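Local coordinates for aromatic-amino-acid:2-oxoglutarate transaminase (Candida albicans, PDB 6HND), which probably transfers amino groups between aromatic amino acids or 2-aminoadipate and 2-oxo acids, with pyridoxal 5'-phosphate as cofactor, at residues B[138-143]-B[160-165]; B[120-125]-B[377-382]; B[2-7]-B[353-358]. All blocks are in the same frame, centred on the assembly; numbering follows the deposited sequence.

Contact 1 of 3, residues B[138-143]-B[160-165]; sequences PLLQFA and VFITTG. With PLP (pyridoxal-5'-phosphate), chain E.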
ATOM      1  N   PRO B 138      13.070  -9.180 -10.461  1.00 35.18           N
ATOM      2  CA  PRO B 138      14.056  -9.893  -9.655  1.00 38.20           C
ATOM      3  C   PRO B 138      13.530 -10.274  -8.253  1.00 38.01           C
ATOM      4  O   PRO B 138      14.027 -11.217  -7.669  1.00 40.00           O
ATOM      5  CB  PRO B 138      15.242  -8.904  -9.570  1.00 37.31           C
ATOM      6  CG  PRO B 138      15.035  -7.947 -10.706  1.00 35.46           C
ATOM      7  CD  PRO B 138      13.534  -7.848 -10.864  1.00 34.96           C
ATOM      8  N   LEU B 139      12.555  -9.536  -7.723  1.00 38.54           N
ATOM      9  CA  LEU B 139      12.041  -9.814  -6.361  1.00 38.05           C
ATOM     10  C   LEU B 139      11.005 -10.920  -6.483  1.00 37.86           C
ATOM     11  O   LEU B 139      10.967 -11.773  -5.567  1.00 34.03           O
ATOM     12  CB  LEU B 139      11.453  -8.563  -5.706  1.00 37.82           C
ATOM     13  CG  LEU B 139      10.987  -8.780  -4.270  1.00 39.10           C
ATOM     14  CD1 LEU B 139      12.128  -9.240  -3.380  1.00 37.27           C
ATOM     15  CD2 LEU B 139      10.321  -7.535  -3.700  1.00 42.24           C
ATOM     16  N   LEU B 140      10.175 -10.860  -7.534  1.00 36.94           N
ATOM     17  CA  LEU B 140       9.213 -11.941  -7.855  1.00 36.83           C
ATOM     18  C   LEU B 140      10.017 -13.231  -8.065  1.00 38.26           C
ATOM     19  O   LEU B 140       9.656 -14.207  -7.427  1.00 36.86           O
ATOM     20  CB  LEU B 140       8.382 -11.591  -9.084  1.00 36.92           C
ATOM     21  CG  LEU B 140       7.249 -10.590  -8.855  1.00 41.27           C
ATOM     22  CD1 LEU B 140       6.639 -10.157 -10.195  1.00 37.74           C
ATOM     23  CD2 LEU B 140       6.169 -11.144  -7.918  1.00 39.92           C
ATOM     24  N   GLN B 141      11.102 -13.217  -8.856  1.00 38.95           N
ATOM     25  CA  GLN B 141      11.888 -14.452  -9.118  1.00 41.85           C
ATOM     26  C   GLN B 141      12.459 -14.972  -7.790  1.00 43.64           C
ATOM     27  O   GLN B 141      12.320 -16.199  -7.538  1.00 39.75           O
ATOM     28  CB  GLN B 141      13.004 -14.306 -10.164  1.00 45.02           C
ATOM     29  CG  GLN B 141      13.517 -15.656 -10.698  1.00 46.06           C
ATOM     30  CD  GLN B 141      12.400 -16.595 -11.126  1.00 47.19           C
ATOM     31  OE1 GLN B 141      11.485 -16.212 -11.837  1.00 51.60           O
ATOM     32  NE2 GLN B 141      12.419 -17.840 -10.679  1.00 43.48           N
ATOM     33  N   PHE B 142      13.038 -14.106  -6.951  1.00 41.19           N
ATOM     34  CA  PHE B 142      13.595 -14.542  -5.647  1.00 41.12           C
ATOM     35  C   PHE B 142      12.510 -15.245  -4.830  1.00 40.22           C
ATOM     36  O   PHE B 142      12.802 -16.308  -4.280  1.00 38.81           O
ATOM     37  CB  PHE B 142      14.162 -13.395  -4.826  1.00 41.34           C
ATOM     38  CG  PHE B 142      14.288 -13.744  -3.372  1.00 39.29           C
ATOM     39  CD1 PHE B 142      15.380 -14.453  -2.919  1.00 43.03           C
ATOM     40  CD2 PHE B 142      13.292 -13.406  -2.478  1.00 38.11           C
ATOM     41  CE1 PHE B 142      15.481 -14.793  -1.585  1.00 41.24           C
ATOM     42  CE2 PHE B 142      13.396 -13.757  -1.146  1.00 37.20           C
ATOM     43  CZ  PHE B 142      14.482 -14.453  -0.709  1.00 37.76           C
ATOM     44  N   ALA B 143      11.305 -14.678  -4.761  1.00 41.37           N
ATOM     45  CA  ALA B 143      10.168 -15.285  -4.018  1.00 42.97           C
ATOM     46  C   ALA B 143       9.808 -16.655  -4.637  1.00 38.97           C
ATOM     47  O   ALA B 143       9.584 -17.575  -3.846  1.00 35.88           O
ATOM     48  CB  ALA B 143       8.966 -14.357  -3.938  1.00 37.79           C
ATOM     49  N   VAL B 160       3.608 -15.978  -7.813  1.00 36.52           N
ATOM     50  CA  VAL B 160       3.772 -15.103  -6.633  1.00 37.33           C
ATOM     51  C   VAL B 160       3.317 -13.694  -7.033  1.00 36.37           C
ATOM     52  O   VAL B 160       3.234 -13.410  -8.227  1.00 36.77           O
ATOM     53  CB  VAL B 160       5.214 -15.178  -6.083  1.00 39.32           C
ATOM     54  CG1 VAL B 160       5.498 -16.544  -5.505  1.00 43.29           C
ATOM     55  CG2 VAL B 160       6.277 -14.861  -7.107  1.00 38.27           C
ATOM     56  N   PHE B 161       3.070 -12.852  -6.034  1.00 33.89           N
ATOM     57  CA  PHE B 161       2.627 -11.444  -6.154  1.00 34.00           C
ATOM     58  C   PHE B 161       3.161 -10.658  -4.948  1.00 33.61           C
ATOM     59  O   PHE B 161       2.849 -11.028  -3.806  1.00 34.88           O
ATOM     60  CB  PHE B 161       1.105 -11.404  -6.193  1.00 30.34           C
ATOM     61  CG  PHE B 161       0.532 -10.084  -6.598  1.00 31.50           C
ATOM     62  CD1 PHE B 161       0.333  -9.085  -5.663  1.00 32.59           C
ATOM     63  CD2 PHE B 161       0.151  -9.857  -7.909  1.00 31.98           C
ATOM     64  CE1 PHE B 161      -0.222  -7.875  -6.040  1.00 32.93           C
ATOM     65  CE2 PHE B 161      -0.421  -8.655  -8.280  1.00 32.00           C
ATOM     66  CZ  PHE B 161      -0.605  -7.666  -7.340  1.00 34.35           C
ATOM     67  N   ILE B 162       3.940  -9.612  -5.195  1.00 32.56           N
ATOM     68  CA  ILE B 162       4.521  -8.776  -4.113  1.00 34.14           C
ATOM     69  C   ILE B 162       3.370  -8.009  -3.444  1.00 33.74           C
ATOM     70  O   ILE B 162       2.574  -7.369  -4.169  1.00 34.91           O
ATOM     71  CB  ILE B 162       5.612  -7.844  -4.656  1.00 33.65           C
ATOM     72  CG1 ILE B 162       6.733  -8.614  -5.351  1.00 34.21           C
ATOM     73  CG2 ILE B 162       6.136  -6.945  -3.543  1.00 37.15           C
ATOM     74  CD1 ILE B 162       7.246  -9.816  -4.562  1.00 33.02           C
ATOM     75  N   THR B 163       3.309  -8.079  -2.108  1.00 31.48           N
ATOM     76  CA  THR B 163       2.330  -7.363  -1.254  1.00 29.82           C
ATOM     77  C   THR B 163       3.038  -6.354  -0.358  1.00 30.04           C
ATOM     78  O   THR B 163       4.282  -6.282  -0.381  1.00 30.76           O
ATOM     79  CB  THR B 163       1.562  -8.344  -0.375  1.00 29.29           C
ATOM     80  OG1 THR B 163       2.526  -8.869   0.543  1.00 30.38           O
ATOM     81  CG2 THR B 163       0.904  -9.449  -1.180  1.00 32.11           C
ATOM     82  N   THR B 164       2.266  -5.637   0.447  1.00 30.61           N
ATOM     83  CA  THR B 164       2.819  -4.681   1.433  1.00 32.08           C
ATOM     84  C   THR B 164       2.851  -5.325   2.827  1.00 31.46           C
ATOM     85  O   THR B 164       2.946  -4.585   3.793  1.00 31.22           O
ATOM     86  CB  THR B 164       2.085  -3.342   1.328  1.00 32.44           C
ATOM     87  OG1 THR B 164       0.668  -3.470   1.508  1.00 31.84           O
ATOM     88  CG2 THR B 164       2.353  -2.706  -0.020  1.00 32.48           C
ATOM     89  N   GLY B 165       2.810  -6.655   2.910  1.00 32.91           N
ATOM     90  CA  GLY B 165       2.929  -7.406   4.175  1.00 31.90           C
ATOM     91  C   GLY B 165       1.879  -8.484   4.312  1.00 29.90           C
ATOM     92  O   GLY B 165       1.113  -8.711   3.373  1.00 36.19           O
TER
HETATM   93  N1  PLP E 601      -0.641 -12.651  10.701  1.00 39.90           N
HETATM   94  C2  PLP E 601      -0.079 -13.071  11.827  1.00 44.47           C
HETATM   95  C2A PLP E 601      -0.483 -14.416  12.327  1.00 44.21           C
HETATM   96  C3  PLP E 601       0.893 -12.277  12.497  1.00 47.94           C
HETATM   97  O3  PLP E 601       1.458 -12.743  13.652  1.00 45.93           O
HETATM   98  C4  PLP E 601       1.250 -11.011  11.962  1.00 50.37           C
HETATM   99  C4A PLP E 601       2.332 -10.228  12.605  1.00 56.35           C
HETATM  100  C5  PLP E 601       0.638 -10.610  10.755  1.00 46.85           C
HETATM  101  C6  PLP E 601      -0.295 -11.449  10.194  1.00 45.98           C
HETATM  102  C5A PLP E 601       0.853  -9.255  10.132  1.00 42.50           C
HETATM  103  O4P PLP E 601       2.118  -9.079   9.441  1.00 42.56           O
HETATM  104  P   PLP E 601       2.407  -7.703   8.635  1.00 38.00           P
HETATM  105  O1P PLP E 601       1.086  -7.259   8.021  1.00 37.33           O
HETATM  106  O2P PLP E 601       3.491  -8.158   7.660  1.00 34.05           O
HETATM  107  O3P PLP E 601       2.907  -6.716   9.641  1.00 39.78           O

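Contact 2 of 3, residues B[120-125]-B[377-382]; sequences KLIDLA and TQTIVN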
ATOM      1  N   LYS B 120      19.494  -9.940 -11.512  1.00 44.08           N
ATOM      2  CA  LYS B 120      19.086 -10.371 -10.157  1.00 47.81           C
ATOM      3  C   LYS B 120      19.035  -9.145  -9.241  1.00 45.83           C
ATOM      4  O   LYS B 120      18.589  -9.293  -8.075  1.00 40.60           O
ATOM      5  CB  LYS B 120      20.035 -11.473  -9.696  1.00 57.43           C
ATOM      6  CG  LYS B 120      19.957 -12.769 -10.504  1.00 61.28           C
ATOM      7  CD  LYS B 120      19.420 -13.939  -9.703  1.00 65.14           C
ATOM      8  CE  LYS B 120      19.845 -15.290 -10.232  1.00 66.82           C
ATOM      9  NZ  LYS B 120      20.103 -16.223  -9.113  1.00 69.03           N
ATOM     10  N   LEU B 121      19.398  -7.970  -9.771  1.00 41.52           N
ATOM     11  CA  LEU B 121      19.408  -6.687  -9.018  1.00 44.20           C
ATOM     12  C   LEU B 121      18.396  -5.720  -9.614  1.00 39.81           C
ATOM     13  O   LEU B 121      18.141  -5.783 -10.812  1.00 39.04           O
ATOM     14  CB  LEU B 121      20.796  -6.051  -9.062  1.00 44.42           C
ATOM     15  CG  LEU B 121      21.916  -6.861  -8.420  1.00 44.90           C
ATOM     16  CD1 LEU B 121      23.254  -6.134  -8.560  1.00 42.70           C
ATOM     17  CD2 LEU B 121      21.601  -7.140  -6.967  1.00 45.66           C
ATOM     18  N   ILE B 122      17.876  -4.828  -8.773  1.00 41.83           N
ATOM     19  CA  ILE B 122      17.060  -3.661  -9.208  1.00 37.51           C
ATOM     20  C   ILE B 122      17.924  -2.416  -9.044  1.00 36.93           C
ATOM     21  O   ILE B 122      18.456  -2.244  -7.960  1.00 39.04           O
ATOM     22  CB  ILE B 122      15.745  -3.595  -8.419  1.00 35.85           C
ATOM     23  CG1 ILE B 122      15.084  -4.972  -8.352  1.00 34.39           C
ATOM     24  CG2 ILE B 122      14.814  -2.566  -9.023  1.00 38.10           C
ATOM     25  CD1 ILE B 122      13.915  -5.043  -7.399  1.00 35.24           C
ATOM     26  N   ASP B 123      18.066  -1.620 -10.104  1.00 36.02           N
ATOM     27  CA  ASP B 123      18.768  -0.317 -10.083  1.00 37.89           C
ATOM     28  C   ASP B 123      17.762   0.780  -9.701  1.00 37.90           C
ATOM     29  O   ASP B 123      16.516   0.507  -9.671  1.00 32.26           O
ATOM     30  CB  ASP B 123      19.498  -0.068 -11.407  1.00 41.66           C
ATOM     31  CG  ASP B 123      18.629  -0.102 -12.653  1.00 40.29           C
ATOM     32  OD1 ASP B 123      17.430   0.144 -12.511  1.00 39.01           O
ATOM     33  OD2 ASP B 123      19.176  -0.357 -13.766  1.00 38.35           O
ATOM     34  N   LEU B 124      18.256   1.979  -9.407  1.00 35.64           N
ATOM     35  CA  LEU B 124      17.361   3.082  -8.980  1.00 39.91           C
ATOM     36  C   LEU B 124      16.621   3.660 -10.196  1.00 41.53           C
ATOM     37  O   LEU B 124      15.483   4.138 -10.010  1.00 39.03           O
ATOM     38  CB  LEU B 124      18.162   4.150  -8.243  1.00 40.20           C
ATOM     39  CG  LEU B 124      18.861   3.680  -6.968  1.00 44.73           C
ATOM     40  CD1 LEU B 124      19.711   4.809  -6.397  1.00 46.69           C
ATOM     41  CD2 LEU B 124      17.860   3.204  -5.928  1.00 46.60           C
ATOM     42  N   ALA B 125      17.192   3.591 -11.404  1.00 42.53           N
ATOM     43  CA  ALA B 125      16.509   4.055 -12.641  1.00 43.00           C
ATOM     44  C   ALA B 125      15.153   3.335 -12.777  1.00 39.94           C
ATOM     45  O   ALA B 125      14.119   3.992 -13.055  1.00 36.05           O
ATOM     46  CB  ALA B 125      17.392   3.839 -13.850  1.00 44.90           C
ATOM     47  N   THR B 377      11.675   0.217  -1.636  1.00 32.78           N
ATOM     48  CA  THR B 377      11.805  -0.832  -0.591  1.00 32.21           C
ATOM     49  C   THR B 377      12.093  -2.169  -1.262  1.00 33.18           C
ATOM     50  O   THR B 377      12.971  -2.886  -0.759  1.00 33.65           O
ATOM     51  CB  THR B 377      10.558  -0.908   0.279  1.00 32.03           C
ATOM     52  OG1 THR B 377      10.502   0.377   0.893  1.00 32.92           O
ATOM     53  CG2 THR B 377      10.602  -2.042   1.286  1.00 31.65           C
ATOM     54  N   GLN B 378      11.355  -2.487  -2.328  1.00 33.83           N
ATOM     55  CA  GLN B 378      11.596  -3.689  -3.162  1.00 35.27           C
ATOM     56  C   GLN B 378      13.057  -3.660  -3.614  1.00 35.71           C
ATOM     57  O   GLN B 378      13.673  -4.722  -3.657  1.00 35.75           O
ATOM     58  CB  GLN B 378      10.695  -3.718  -4.387  1.00 32.92           C
ATOM     59  CG  GLN B 378       9.237  -3.988  -4.078  1.00 34.26           C
ATOM     60  CD  GLN B 378       8.436  -4.167  -5.345  1.00 36.03           C
ATOM     61  OE1 GLN B 378       8.710  -5.075  -6.146  1.00 34.76           O
ATOM     62  NE2 GLN B 378       7.431  -3.312  -5.524  1.00 32.46           N
ATOM     63  N   THR B 379      13.555  -2.481  -3.985  1.00 36.81           N
ATOM     64  CA  THR B 379      14.934  -2.290  -4.498  1.00 39.39           C
ATOM     65  C   THR B 379      15.905  -2.622  -3.362  1.00 36.84           C
ATOM     66  O   THR B 379      16.724  -3.512  -3.570  1.00 35.87           O
ATOM     67  CB  THR B 379      15.124  -0.884  -5.081  1.00 36.95           C
ATOM     68  OG1 THR B 379      14.197  -0.758  -6.155  1.00 36.77           O
ATOM     69  CG2 THR B 379      16.532  -0.616  -5.571  1.00 38.98           C
ATOM     70  N   ILE B 380      15.762  -1.970  -2.200  1.00 36.46           N
ATOM     71  CA  ILE B 380      16.673  -2.178  -1.044  1.00 35.90           C
ATOM     72  C   ILE B 380      16.594  -3.647  -0.617  1.00 36.93           C
ATOM     73  O   ILE B 380      17.646  -4.276  -0.462  1.00 35.22           O
ATOM     74  CB  ILE B 380      16.387  -1.196   0.099  1.00 34.93           C
ATOM     75  CG1 ILE B 380      16.794   0.227  -0.295  1.00 38.01           C
ATOM     76  CG2 ILE B 380      17.073  -1.645   1.389  1.00 35.83           C
ATOM     77  CD1 ILE B 380      16.337   1.275   0.695  1.00 39.81           C
ATOM     78  N   VAL B 381      15.400  -4.200  -0.472  1.00 36.47           N
ATOM     79  CA  VAL B 381      15.239  -5.565   0.106  1.00 37.55           C
ATOM     80  C   VAL B 381      15.794  -6.587  -0.892  1.00 39.44           C
ATOM     81  O   VAL B 381      16.533  -7.513  -0.451  1.00 37.75           O
ATOM     82  CB  VAL B 381      13.793  -5.863   0.550  1.00 32.88           C
ATOM     83  CG1 VAL B 381      13.595  -7.337   0.810  1.00 32.71           C
ATOM     84  CG2 VAL B 381      13.407  -5.039   1.771  1.00 35.23           C
ATOM     85  N   ASN B 382      15.490  -6.434  -2.179  1.00 39.27           N
ATOM     86  CA  ASN B 382      15.966  -7.392  -3.209  1.00 39.39           C
ATOM     87  C   ASN B 382      17.503  -7.379  -3.247  1.00 42.67           C
ATOM     88  O   ASN B 382      18.121  -8.469  -3.205  1.00 40.22           O
ATOM     89  CB  ASN B 382      15.390  -7.094  -4.588  1.00 39.04           C
ATOM     90  CG  ASN B 382      15.970  -7.989  -5.654  1.00 36.87           C
ATOM     91  OD1 ASN B 382      15.485  -9.089  -5.881  1.00 37.01           O
ATOM     92  ND2 ASN B 382      17.012  -7.508  -6.307  1.00 40.00           N
TER

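Contact 3 of 3, residues B[2-7]-B[353-358]; sequences SDPTHL and VGHKEV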
ATOM      1  N   SER B   2      -8.563 -29.342 -11.612  1.00 73.13           N
ATOM      2  CA  SER B   2      -7.124 -28.940 -11.525  1.00 77.34           C
ATOM      3  C   SER B   2      -6.942 -27.424 -11.756  1.00 73.63           C
ATOM      4  O   SER B   2      -5.805 -27.007 -12.094  1.00 72.65           O
ATOM      5  CB  SER B   2      -6.289 -29.749 -12.486  1.00 85.52           C
ATOM      6  OG  SER B   2      -6.601 -29.399 -13.826  1.00 87.39           O
ATOM      7  N   ASP B   3      -7.995 -26.614 -11.564  1.00 68.20           N
ATOM      8  CA  ASP B   3      -7.868 -25.149 -11.318  1.00 56.70           C
ATOM      9  C   ASP B   3      -8.931 -24.734 -10.305  1.00 47.92           C
ATOM     10  O   ASP B   3      -9.906 -25.447 -10.122  1.00 52.72           O
ATOM     11  CB  ASP B   3      -7.876 -24.335 -12.623  1.00 61.95           C
ATOM     12  CG  ASP B   3      -9.236 -23.904 -13.148  1.00 63.69           C
ATOM     13  OD1 ASP B   3     -10.252 -24.129 -12.442  1.00 60.24           O
ATOM     14  OD2 ASP B   3      -9.271 -23.344 -14.277  1.00 73.03           O
ATOM     15  N   PRO B   4      -8.774 -23.568  -9.624  1.00 45.42           N
ATOM     16  CA  PRO B   4      -9.727 -23.088  -8.624  1.00 41.03           C
ATOM     17  C   PRO B   4     -10.666 -21.951  -9.050  1.00 39.17           C
ATOM     18  O   PRO B   4     -11.178 -21.271  -8.185  1.00 40.47           O
ATOM     19  CB  PRO B   4      -8.743 -22.545  -7.585  1.00 41.70           C
ATOM     20  CG  PRO B   4      -7.628 -21.918  -8.416  1.00 42.82           C
ATOM     21  CD  PRO B   4      -7.613 -22.662  -9.729  1.00 43.41           C
ATOM     22  N   THR B   5     -10.896 -21.795 -10.352  1.00 41.58           N
ATOM     23  CA  THR B   5     -11.861 -20.829 -10.953  1.00 41.13           C
ATOM     24  C   THR B   5     -13.162 -20.812 -10.130  1.00 40.26           C
ATOM     25  O   THR B   5     -13.716 -19.705  -9.860  1.00 39.20           O
ATOM     26  CB  THR B   5     -12.118 -21.189 -12.425  1.00 44.61           C
ATOM     27  OG1 THR B   5     -10.884 -21.040 -13.124  1.00 49.64           O
ATOM     28  CG2 THR B   5     -13.172 -20.334 -13.099  1.00 45.90           C
ATOM     29  N   HIS B   6     -13.680 -21.977  -9.750  1.00 36.29           N
ATOM     30  CA  HIS B   6     -15.002 -22.054  -9.067  1.00 39.23           C
ATOM     31  C   HIS B   6     -14.946 -21.340  -7.700  1.00 41.14           C
ATOM     32  O   HIS B   6     -16.038 -20.980  -7.175  1.00 42.62           O
ATOM     33  CB  HIS B   6     -15.469 -23.518  -8.968  1.00 38.77           C
ATOM     34  CG  HIS B   6     -14.651 -24.361  -8.046  1.00 41.53           C
ATOM     35  ND1 HIS B   6     -13.350 -24.758  -8.348  1.00 41.43           N
ATOM     36  CD2 HIS B   6     -14.943 -24.890  -6.837  1.00 42.88           C
ATOM     37  CE1 HIS B   6     -12.878 -25.489  -7.363  1.00 43.99           C
ATOM     38  NE2 HIS B   6     -13.842 -25.601  -6.422  1.00 44.47           N
ATOM     39  N   LEU B   7     -13.753 -21.178  -7.104  1.00 35.14           N
ATOM     40  CA  LEU B   7     -13.630 -20.632  -5.717  1.00 37.23           C
ATOM     41  C   LEU B   7     -13.422 -19.110  -5.766  1.00 32.99           C
ATOM     42  O   LEU B   7     -13.641 -18.434  -4.751  1.00 38.32           O
ATOM     43  CB  LEU B   7     -12.474 -21.317  -4.979  1.00 37.37           C
ATOM     44  CG  LEU B   7     -12.619 -22.809  -4.660  1.00 34.97           C
ATOM     45  CD1 LEU B   7     -11.264 -23.414  -4.308  1.00 36.93           C
ATOM     46  CD2 LEU B   7     -13.593 -23.044  -3.540  1.00 33.81           C
ATOM     47  N   VAL B 353       1.454 -16.602  -2.569  1.00 33.65           N
ATOM     48  CA  VAL B 353       1.671 -17.733  -3.501  1.00 35.72           C
ATOM     49  C   VAL B 353       0.298 -18.349  -3.684  1.00 33.85           C
ATOM     50  O   VAL B 353      -0.344 -18.576  -2.651  1.00 37.42           O
ATOM     51  CB  VAL B 353       2.651 -18.760  -2.926  1.00 36.55           C
ATOM     52  CG1 VAL B 353       3.050 -19.814  -3.953  1.00 37.77           C
ATOM     53  CG2 VAL B 353       3.860 -18.088  -2.295  1.00 37.43           C
ATOM     54  N   GLY B 354      -0.116 -18.541  -4.935  1.00 31.76           N
ATOM     55  CA  GLY B 354      -1.414 -19.135  -5.293  1.00 32.14           C
ATOM     56  C   GLY B 354      -1.493 -19.453  -6.770  1.00 34.16           C
ATOM     57  O   GLY B 354      -0.488 -19.211  -7.502  1.00 31.94           O
ATOM     58  N   HIS B 355      -2.638 -19.993  -7.201  1.00 35.06           N
ATOM     59  CA  HIS B 355      -2.906 -20.305  -8.627  1.00 37.34           C
ATOM     60  C   HIS B 355      -2.792 -19.020  -9.461  1.00 36.97           C
ATOM     61  O   HIS B 355      -3.283 -17.937  -9.004  1.00 37.03           O
ATOM     62  CB  HIS B 355      -4.268 -21.008  -8.800  1.00 40.29           C
ATOM     63  CG  HIS B 355      -4.389 -21.727 -10.109  1.00 41.96           C
ATOM     64  ND1 HIS B 355      -4.894 -21.117 -11.239  1.00 38.86           N
ATOM     65  CD2 HIS B 355      -4.023 -22.986 -10.475  1.00 39.85           C
ATOM     66  CE1 HIS B 355      -4.845 -21.974 -12.237  1.00 44.00           C
ATOM     67  NE2 HIS B 355      -4.311 -23.132 -11.794  1.00 40.17           N
ATOM     68  N   LYS B 356      -2.190 -19.139 -10.644  1.00 36.64           N
ATOM     69  CA  LYS B 356      -2.157 -18.103 -11.705  1.00 41.57           C
ATOM     70  C   LYS B 356      -3.462 -17.300 -11.701  1.00 39.75           C
ATOM     71  O   LYS B 356      -3.386 -16.062 -11.799  1.00 37.47           O
ATOM     72  CB  LYS B 356      -1.951 -18.749 -13.082  1.00 50.35           C
ATOM     73  CG  LYS B 356      -0.662 -18.380 -13.805  1.00 67.55           C
ATOM     74  CD  LYS B 356       0.179 -19.578 -14.296  1.00 84.61           C
ATOM     75  CE  LYS B 356      -0.589 -20.661 -15.041  1.00 91.77           C
ATOM     76  NZ  LYS B 356      -1.374 -20.134 -16.188  1.00 96.64           N
ATOM     77  N   GLU B 357      -4.609 -17.983 -11.697  1.00 36.97           N
ATOM     78  CA  GLU B 357      -5.915 -17.338 -11.939  1.00 39.41           C
ATOM     79  C   GLU B 357      -6.278 -16.575 -10.670  1.00 40.19           C
ATOM     80  O   GLU B 357      -6.895 -15.497 -10.811  1.00 39.74           O
ATOM     81  CB  GLU B 357      -6.971 -18.350 -12.399  1.00 46.81           C
ATOM     82  CG  GLU B 357      -6.714 -18.862 -13.825  1.00 52.78           C
ATOM     83  CD  GLU B 357      -7.898 -19.238 -14.707  1.00 63.98           C
ATOM     84  OE1 GLU B 357      -8.997 -18.661 -14.543  1.00 78.05           O
ATOM     85  OE2 GLU B 357      -7.718 -20.104 -15.594  1.00 75.74           O
ATOM     86  N   VAL B 358      -5.893 -17.094  -9.497  1.00 34.48           N
ATOM     87  CA  VAL B 358      -6.095 -16.379  -8.205  1.00 35.05           C
ATOM     88  C   VAL B 358      -5.198 -15.129  -8.203  1.00 33.95           C
ATOM     89  O   VAL B 358      -5.728 -14.041  -7.902  1.00 33.34           O
ATOM     90  CB  VAL B 358      -5.888 -17.294  -6.981  1.00 33.81           C
ATOM     91  CG1 VAL B 358      -5.860 -16.509  -5.682  1.00 35.30           C
ATOM     92  CG2 VAL B 358      -6.959 -18.382  -6.895  1.00 32.10           C
TER

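Contact 1 of 3, residues B[138-143]-B[160-165]
Leu140 drives its CD2 methyl between Val160 and Ile162, and here helix and strand press together most tightly. CD2 lies 3.6 Å from Ile162 CG1 and 3.8 Å from Val160 CG2, and it also rests on the strand backbone, 4.0 Å from Phe161 CA. With CG beside the backbone N (chi1 -77°), the leucine branch swings onto the strand although its CB does not aim straight there. Leu139 does point at the strand; its CG meets Ile162 CD1 at 3.9 Å, the two side chains crossing obliquely. The packing slackens a turn further on, where Ala143 CB reaches Val160 CG2 only at 4.2 Å. On the helix's partly exposed side Gln141 turns away from the strand and binds Arg144 and Asp145. Beyond the strand, Gly165 stands at the N-cap position of helix 166-177, its CA 3.6 Å from PLP O2P, so the strand leads into the phosphate-binding turn of this aminotransferase. The axes cross at 119°. Helix 375-388 packs against Leu139 and Phe142, Phe161 leans on Lys172 of helix 166-177, and strand 350-355 lies beside strand 158-163, an outermost strand, within this chain, of the seven-stranded sheet.

Contact 2 of 3, residues B[120-125]-B[377-382]
Ile122 and Asn382 cross at a slant, and together they join the chain before helix 124-127 to helix 375-388. Asn382 has its CG anti to the backbone N (chi1 175°), a setting that carries the amide out from the helix to the backbone of Lys120. There ND2 donates to Lys120 O at 3.0 Å and 165°, with the acceptor close to the amide plane; seen from the carbonyl, the donor stands 25° out of its plane. Gln386 NE2, one helical turn further on, is a second donor to the same oxygen, so two side-chain amides grip it.

Ile122 points at the helix and spreads over it with both branches. Its CD1 reaches into the angle between Asn382 CB, at 3.8 Å, and the carbonyl oxygen of Gln378. The other branch, CG2, settles 3.4 Å from Thr379 OG1, a hydroxyl that is bonded back to Gly375 O within its own helix. The threonine methyl, CG2, lies against Ile122 O instead, at 3.5 Å, and touches Leu124 CD2 at 4.1 Å, the leucine lying roughly at a right angle to it. Ile122 O also receives a hydrogen bond from Asn383 ND2, so asparagine and glutamine side chains tie down the backbone on both sides of Leu121. Next along, Asp123 turns away, N-caps helix 124-127 and pairs with Arg126.

Pro138 and Leu139 of helix 137-151 close in on Asn382, Pro138 also touching Ile122. Ile112 of strand 109-113 backs Leu124 and Thr379, while at the start of segment 377-382 Thr377 meets Ser374 and Leu376 of the second subunit.

Contact 3 of 3, residues B[2-7]-B[353-358]
The His355 imidazole has Pro4 laid over one face: Pro4 CD stands 3.5 Å from the ring centroid and 15° off the normal, a CH-pi contact, with Asp3 CA above the same face. At the ring's edge, in plane, lies Glu357 CA. The loop before helix 10-14 thus packs on the junction of strand 350-355 and helix 356-369. His355 ND1 accepts from Glu357 N at 3.2 Å, nearly straight at the N-H though tilted from the ring plane, a capping bond that helps fix the ring's rotation. His355 CG, anti to the backbone N (chi1 -161°), places the ring between the helix end and Pro4. Pro4 CG lies 3.9 Å from Val358 CG2; Val358 also touches helix 166-177.

Beside proline and ring, the Asp3 and Glu357 carboxylates approach with planes 68° apart. Asp3 OD1 takes the Thr5 N-H from above the carboxylate plane, an Asx turn. Thr5 OG1 lies near both acids, but its single proton can serve only one, weakly. The CH-pi contact is the main grip here, the acids probably adding mild repulsion; further along, His6 bonds to Asp274 and Leu7 O to Lys242. Since ND1 accepts, a neutral His355 would carry its proton on NE2.

Overall arrangement
Contacts 1 and 2 lie side by side, their centres 12 Å apart, and meet where helix 137-151 touches helix 375-388: Leu139 CD2 is 3.7 Å from Gln378 CG. Contact 3 joins contact 1 through the sheet, where Val160 CG1 meets Val353 CG2 at 3.9 Å on neighbouring strands. Contacts 2 and 3 do not touch; their nearest atoms are about 14 Å apart. Contact 1 alone reaches the cofactor, through Gly165 beside the phosphate; Tyr130 OH of the second subunit is hydrogen-bonded to the same cofactor. The Gln378 side chain of contact 2 stays about 13 Å from a bound PLP, and contact 3 is remote from the annotated sites.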